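Glycosyl hydrolases family 2, sugar binding domain protein (PDB 6D1P) probably hydrolyses O-glycosidic bonds as a gut bacterial beta-glucuronidase of glycoside hydrolase family 2, removing glucuronic acid from its conjugates. Local coordinates at residues I23-K28 against D295-T300; C108-G113 against N195-P200. One frame throughout, in Å; residues are numbered along the deposited sequence.

Contact 1: I23-K28 against D295-T300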
loop_
_atom_site.group_PDB
_atom_site.type_symbol
_atom_site.label_atom_id
_atom_site.label_comp_id
_atom_site.label_asym_id
_atom_site.label_seq_id
_atom_site.Cartn_x
_atom_site.Cartn_y
_atom_site.Cartn_z
ATOM N N ILE A 23 -23.448 1.235 25.914
ATOM C CA ILE A 23 -24.561 0.786 26.761
ATOM C C ILE A 23 -24.030 0.428 28.146
ATOM O O ILE A 23 -23.029 -0.294 28.249
ATOM C CB ILE A 23 -25.274 -0.404 26.134
ATOM C CG1 ILE A 23 -25.475 -0.182 24.630
ATOM C CG2 ILE A 23 -26.620 -0.564 26.752
ATOM C CD1 ILE A 23 -24.542 -1.023 23.749
ATOM N N PRO A 24 -24.674 0.881 29.217
ATOM C CA PRO A 24 -24.284 0.429 30.559
ATOM C C PRO A 24 -24.829 -0.956 30.879
ATOM O O PRO A 24 -26.015 -1.116 31.193
ATOM C CB PRO A 24 -24.894 1.490 31.484
ATOM C CG PRO A 24 -25.421 2.572 30.569
ATOM C CD PRO A 24 -25.708 1.923 29.270
ATOM N N THR A 25 -23.977 -1.973 30.764
ATOM C CA THR A 25 -24.260 -3.283 31.333
ATOM C C THR A 25 -22.942 -3.957 31.668
ATOM O O THR A 25 -21.959 -3.815 30.937
ATOM C CB THR A 25 -25.077 -4.190 30.402
ATOM O OG1 THR A 25 -25.014 -5.533 30.901
ATOM C CG2 THR A 25 -24.519 -4.163 28.984
ATOM N N ASP A 26 -22.930 -4.687 32.774
ATOM C CA ASP A 26 -21.739 -5.420 33.164
ATOM C C ASP A 26 -21.537 -6.675 32.333
ATOM O O ASP A 26 -20.565 -7.399 32.562
ATOM C CB ASP A 26 -21.818 -5.776 34.655
ATOM C CG ASP A 26 -21.881 -4.544 35.538
ATOM O OD1 ASP A 26 -21.911 -3.426 34.975
ATOM O OD2 ASP A 26 -21.912 -4.686 36.783
ATOM N N ARG A 27 -22.408 -6.932 31.366
ATOM C CA ARG A 27 -22.408 -8.167 30.586
ATOM C C ARG A 27 -22.148 -7.838 29.101
ATOM O O ARG A 27 -23.061 -7.471 28.354
ATOM C CB ARG A 27 -23.767 -8.913 30.833
ATOM C CG ARG A 27 -23.936 -10.283 30.170
ATOM C CD ARG A 27 -24.790 -10.163 28.896
ATOM N NE ARG A 27 -25.382 -11.428 28.457
ATOM C CZ ARG A 27 -24.696 -12.463 27.966
ATOM N NH1 ARG A 27 -23.369 -12.419 27.856
ATOM N NH2 ARG A 27 -25.342 -13.560 27.592
ATOM N N LYS A 28 -20.888 -7.974 28.666
ATOM C CA LYS A 28 -20.532 -7.750 27.265
ATOM C C LYS A 28 -19.374 -8.654 26.856
ATOM O O LYS A 28 -18.564 -9.053 27.698
ATOM C CB LYS A 28 -20.181 -6.276 27.017
ATOM C CG LYS A 28 -19.609 -5.558 28.220
ATOM C CD LYS A 28 -19.528 -4.055 27.980
ATOM C CE LYS A 28 -20.898 -3.436 27.773
ATOM N NZ LYS A 28 -20.819 -1.940 27.647
ATOM N N ASP A 295 -34.657 -11.984 34.419
ATOM C CA ASP A 295 -33.271 -11.621 34.171
ATOM C C ASP A 295 -32.953 -10.275 34.803
ATOM O O ASP A 295 -33.791 -9.373 34.852
ATOM C CB ASP A 295 -33.000 -11.581 32.666
ATOM C CG ASP A 295 -33.350 -12.886 31.986
ATOM O OD1 ASP A 295 -32.902 -13.936 32.506
ATOM O OD2 ASP A 295 -34.083 -12.869 30.964
ATOM N N THR A 296 -31.730 -10.140 35.284
ATOM C CA THR A 296 -31.303 -8.943 35.995
ATOM C C THR A 296 -30.289 -8.171 35.157
ATOM O O THR A 296 -29.143 -8.611 34.993
ATOM C CB THR A 296 -30.715 -9.316 37.348
ATOM O OG1 THR A 296 -31.722 -9.978 38.120
ATOM C CG2 THR A 296 -30.243 -8.082 38.088
ATOM N N LEU A 297 -30.712 -7.019 34.637
ATOM C CA LEU A 297 -29.791 -6.068 34.031
ATOM C C LEU A 297 -29.107 -5.280 35.140
ATOM O O LEU A 297 -29.772 -4.625 35.951
ATOM C CB LEU A 297 -30.527 -5.132 33.077
ATOM C CG LEU A 297 -29.672 -4.055 32.394
ATOM C CD1 LEU A 297 -28.708 -4.672 31.385
ATOM C CD2 LEU A 297 -30.550 -3.007 31.731
ATOM N N ARG A 298 -27.786 -5.366 35.196
ATOM C CA ARG A 298 -27.007 -4.634 36.177
ATOM C C ARG A 298 -25.972 -3.779 35.468
ATOM O O ARG A 298 -25.428 -4.168 34.428
ATOM C CB ARG A 298 -26.291 -5.572 37.149
ATOM C CG ARG A 298 -25.511 -4.849 38.240
ATOM C CD ARG A 298 -24.709 -5.811 39.099
ATOM N NE ARG A 298 -25.216 -7.173 38.973
ATOM C CZ ARG A 298 -26.221 -7.667 39.689
ATOM N NH1 ARG A 298 -26.836 -6.902 40.590
ATOM N NH2 ARG A 298 -26.613 -8.920 39.491
ATOM N N THR A 299 -25.705 -2.612 36.040
ATOM C CA THR A 299 -24.564 -1.814 35.627
ATOM C C THR A 299 -23.903 -1.239 36.865
ATOM O O THR A 299 -24.578 -0.717 37.758
ATOM C CB THR A 299 -24.962 -0.696 34.655
ATOM O OG1 THR A 299 -23.808 0.090 34.338
ATOM C CG2 THR A 299 -26.027 0.200 35.267
ATOM N N THR A 300 -22.585 -1.351 36.913
ATOM C CA THR A 300 -21.785 -0.883 38.031
ATOM C C THR A 300 -20.948 0.305 37.579
ATOM O O THR A 300 -20.323 0.259 36.513
ATOM C CB THR A 300 -20.889 -2.005 38.543
ATOM O OG1 THR A 300 -21.701 -3.143 38.852
ATOM C CG2 THR A 300 -20.130 -1.563 39.762
HETATM O O HOH W 1 -26.294 -6.853 33.015
#

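Contact 2: C108-G113 against N195-P200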
loop_
_atom_site.group_PDB
_atom_site.type_symbol
_atom_site.label_atom_id
_atom_site.label_comp_id
_atom_site.label_asym_id
_atom_site.label_seq_id
_atom_site.Cartn_x
_atom_site.Cartn_y
_atom_site.Cartn_z
ATOM N N CYS A 108 -26.314 -5.058 20.005
ATOM C CA CYS A 108 -25.477 -3.988 19.488
ATOM C C CYS A 108 -24.029 -4.429 19.384
ATOM O O CYS A 108 -23.507 -5.128 20.263
ATOM C CB CYS A 108 -25.546 -2.750 20.377
ATOM S SG CYS A 108 -27.115 -1.914 20.262
ATOM N N LEU A 109 -23.382 -4.005 18.307
ATOM C CA LEU A 109 -21.932 -3.970 18.269
ATOM C C LEU A 109 -21.496 -2.645 18.874
ATOM O O LEU A 109 -21.975 -1.581 18.468
ATOM C CB LEU A 109 -21.418 -4.113 16.846
ATOM C CG LEU A 109 -21.757 -5.464 16.222
ATOM C CD1 LEU A 109 -21.311 -5.494 14.774
ATOM C CD2 LEU A 109 -21.082 -6.573 17.007
ATOM N N GLU A 110 -20.636 -2.720 19.871
ATOM C CA GLU A 110 -20.117 -1.554 20.558
ATOM C C GLU A 110 -18.678 -1.339 20.122
ATOM O O GLU A 110 -17.890 -2.293 20.089
ATOM C CB GLU A 110 -20.177 -1.746 22.073
ATOM C CG GLU A 110 -21.178 -0.884 22.778
ATOM C CD GLU A 110 -20.925 -0.849 24.271
ATOM O OE1 GLU A 110 -19.912 -1.444 24.709
ATOM O OE2 GLU A 110 -21.716 -0.220 24.995
ATOM N N PHE A 111 -18.336 -0.090 19.810
ATOM C CA PHE A 111 -16.999 0.275 19.349
ATOM C C PHE A 111 -16.380 1.208 20.375
ATOM O O PHE A 111 -16.840 2.345 20.537
ATOM C CB PHE A 111 -17.051 0.941 17.975
ATOM C CG PHE A 111 -17.612 0.062 16.906
ATOM C CD1 PHE A 111 -18.967 0.015 16.684
ATOM C CD2 PHE A 111 -16.781 -0.716 16.124
ATOM C CE1 PHE A 111 -19.488 -0.796 15.703
ATOM C CE2 PHE A 111 -17.294 -1.534 15.139
ATOM C CZ PHE A 111 -18.645 -1.579 14.928
ATOM N N GLU A 112 -15.346 0.737 21.069
ATOM C CA GLU A 112 -14.642 1.612 21.992
ATOM C C GLU A 112 -13.738 2.584 21.255
ATOM O O GLU A 112 -13.290 3.570 21.851
ATOM C CB GLU A 112 -13.842 0.790 23.007
ATOM C CG GLU A 112 -14.723 -0.162 23.796
ATOM C CD GLU A 112 -13.990 -0.899 24.910
ATOM O OE1 GLU A 112 -12.775 -0.686 25.087
ATOM O OE2 GLU A 112 -14.640 -1.702 25.610
ATOM N N GLY A 113 -13.477 2.331 19.974
ATOM C CA GLY A 113 -12.742 3.271 19.155
ATOM C C GLY A 113 -12.315 2.668 17.836
ATOM O O GLY A 113 -11.778 1.559 17.816
ATOM N N ASN A 195 -17.260 -4.925 20.964
ATOM C CA ASN A 195 -18.019 -5.734 21.906
ATOM C C ASN A 195 -19.369 -6.108 21.319
ATOM O O ASN A 195 -20.035 -5.279 20.694
ATOM C CB ASN A 195 -18.234 -4.987 23.228
ATOM C CG ASN A 195 -16.943 -4.520 23.830
ATOM O OD1 ASN A 195 -15.988 -5.299 23.959
ATOM N ND2 ASN A 195 -16.880 -3.239 24.179
ATOM N N LEU A 196 -19.764 -7.362 21.517
ATOM C CA LEU A 196 -21.138 -7.797 21.289
ATOM C C LEU A 196 -21.919 -7.646 22.590
ATOM O O LEU A 196 -21.479 -8.135 23.641
ATOM C CB LEU A 196 -21.164 -9.249 20.806
ATOM C CG LEU A 196 -22.531 -9.833 20.468
ATOM C CD1 LEU A 196 -23.163 -9.077 19.309
ATOM C CD2 LEU A 196 -22.381 -11.316 20.145
ATOM N N VAL A 197 -23.049 -6.943 22.540
ATOM C CA VAL A 197 -23.733 -6.529 23.765
ATOM C C VAL A 197 -25.236 -6.728 23.615
ATOM O O VAL A 197 -25.843 -6.274 22.636
ATOM C CB VAL A 197 -23.420 -5.065 24.135
ATOM C CG1 VAL A 197 -24.109 -4.678 25.446
ATOM C CG2 VAL A 197 -21.916 -4.849 24.244
ATOM N N TYR A 198 -25.829 -7.402 24.597
ATOM C CA TYR A 198 -27.263 -7.657 24.663
ATOM C C TYR A 198 -27.884 -6.868 25.810
ATOM O O TYR A 198 -27.307 -6.786 26.903
ATOM C CB TYR A 198 -27.551 -9.145 24.885
ATOM C CG TYR A 198 -26.864 -10.126 23.961
ATOM C CD1 TYR A 198 -27.215 -10.208 22.628
ATOM C CD2 TYR A 198 -25.907 -11.014 24.441
ATOM C CE1 TYR A 198 -26.616 -11.123 21.779
ATOM C CE2 TYR A 198 -25.300 -11.941 23.597
ATOM C CZ TYR A 198 -25.666 -11.986 22.264
ATOM O OH TYR A 198 -25.085 -12.893 21.399
ATOM N N THR A 199 -29.063 -6.305 25.571
ATOM C CA THR A 199 -29.812 -5.570 26.581
ATOM C C THR A 199 -31.289 -5.897 26.437
ATOM O O THR A 199 -31.739 -6.307 25.359
ATOM C CB THR A 199 -29.621 -4.048 26.476
ATOM O OG1 THR A 199 -29.937 -3.611 25.151
ATOM C CG2 THR A 199 -28.210 -3.655 26.816
ATOM N N PRO A 200 -32.071 -5.727 27.505
ATOM C CA PRO A 200 -33.524 -5.908 27.406
ATOM C C PRO A 200 -34.175 -4.826 26.555
ATOM O O PRO A 200 -33.577 -3.800 26.220
ATOM C CB PRO A 200 -33.993 -5.812 28.863
ATOM C CG PRO A 200 -32.801 -6.088 29.669
ATOM C CD PRO A 200 -31.644 -5.548 28.902
HETATM O O HOH W 2 -13.893 -4.419 26.060
#

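Contact 1: I23-K28 against D295-T300
D26 and T300 hold the two sides together: an ST turn at the N-terminal end of the model, just before strand 28-30, meets the outermost strand, 295-303, of a four-stranded antiparallel sheet. That strand lies in the second family 2 domain, whereas strand 28-30 pairs with strand 194-199 of the sugar-binding domain, so the contact ties one beta domain to the next.

The polar grip centres on D26. With CG beside its own backbone N (chi1 -62°), the carboxylate is brought up to T300 and takes it with both oxygens, each using its syn lone pair. D26 OD1 accepts from the backbone N of T300 at 2.9 Å, and D26 OD2 receives the hydroxyl OG1 of the same threonine at 2.6 Å. Two bonds to one residue should hold the carboxylate against free rotation. The backbone adds a third link, D26 N to R298 O at 3.0 Å, and the CA of T25 brings a C-H to that same carbonyl oxygen. R298 runs its CD alongside D26 OD2, yet its guanidinium forms a salt bridge with E289 on strand 284-292.

Two packing contacts flank the polar ones. P24 rests its CB on T299 OG1 at 3.4 Å, a hydroxyl that also bonds to Q301. L297 crosses T25 at about a right angle, its CD1 3.8 Å from T25 CB, and reaches F204 and P200 as well.

Water and turn share one hydroxyl. T25 OG1, placed anti to the backbone N (chi1 166°), accepts from R27 N to make the ST turn, and a water 2.8 Å from this OG1 takes the N-H of R298 at 3.0 Å.

Contact 2: C108-G113 against N195-P200
C108-E110 and N195-V197 form a buried antiparallel strand pair in the sugar-binding domain, where strand 106-111 lies between strands 194-199 and 137-140 of a four-stranded sheet. C108 faces V197 and E110 faces N195 as hydrogen-bonded pairs, with L109 and L196 as the non-hydrogen-bonded pair between them. C108 N reaches V197 O at 2.9 Å and E110 N reaches N195 O at 2.8 Å; each link is returned, by V197 N to C108 O and by N195 N to E110 O.

On one face L109 and L196 cross obliquely, L109 CD2 lying 4.0 Å from L196 CD1. The other face carries C108, E110, V197 and N195. There the extended E110 side chain brings OE1 to within 4.0 Å of V197 CG2; OE1 forms a salt bridge with K28, and OE2 probably a hydrogen bond with the backbone N of I23.

Beyond the E110-N195 pair, the E112 side chain meets the amide of N195. N195, with CG beside its own backbone N (chi1 -55°), places ND2 within reach of the E112 carboxylate; ND2 donates to E112 OE2 at 3.1 Å in a nearly straight bond (164° at the hydrogen). The carboxylate oxygen lies in the amide plane of N195, but ND2 meets it on the anti side, 30° out of the carboxylate plane. A water donates to both E112 OE2, at 2.9 Å, and N195 OD1, closing a small hydrogen-bonded ring through the amide. With an alanine in place of E112, N195 ND2 would probably lose this acceptor and the bridging water one of its two mates, leaving the amide freer to turn.

Backbone bonds thus carry the strand pairing, while the amide of N195 has both ends engaged, ND2 giving and OD1 taking, which probably fixes which way round it sits beside E112.

Contact 2 is core: a regular strand pair inside one sheet, held by reciprocal backbone bonds. Contact 1 is partly buried and nearer the surface, where a turn meets an outermost strand of another domain through a carboxylate, threonine hydroxyls, one backbone bond and a water. The centres of contact 1 and contact 2 lie about 11 Å apart. Segment 23-28 joins them: K28 NZ makes a salt bridge with E110 OE1, I23 CG2 packs on T199 CG2, and K28 CB on V197 CG2. The acidic groups work differently too, D26 binding a threonine on the neighbouring sheet and E110 the N-terminal segment itself. Both segments of contact 2 fall in the chain between the two segments of contact 1.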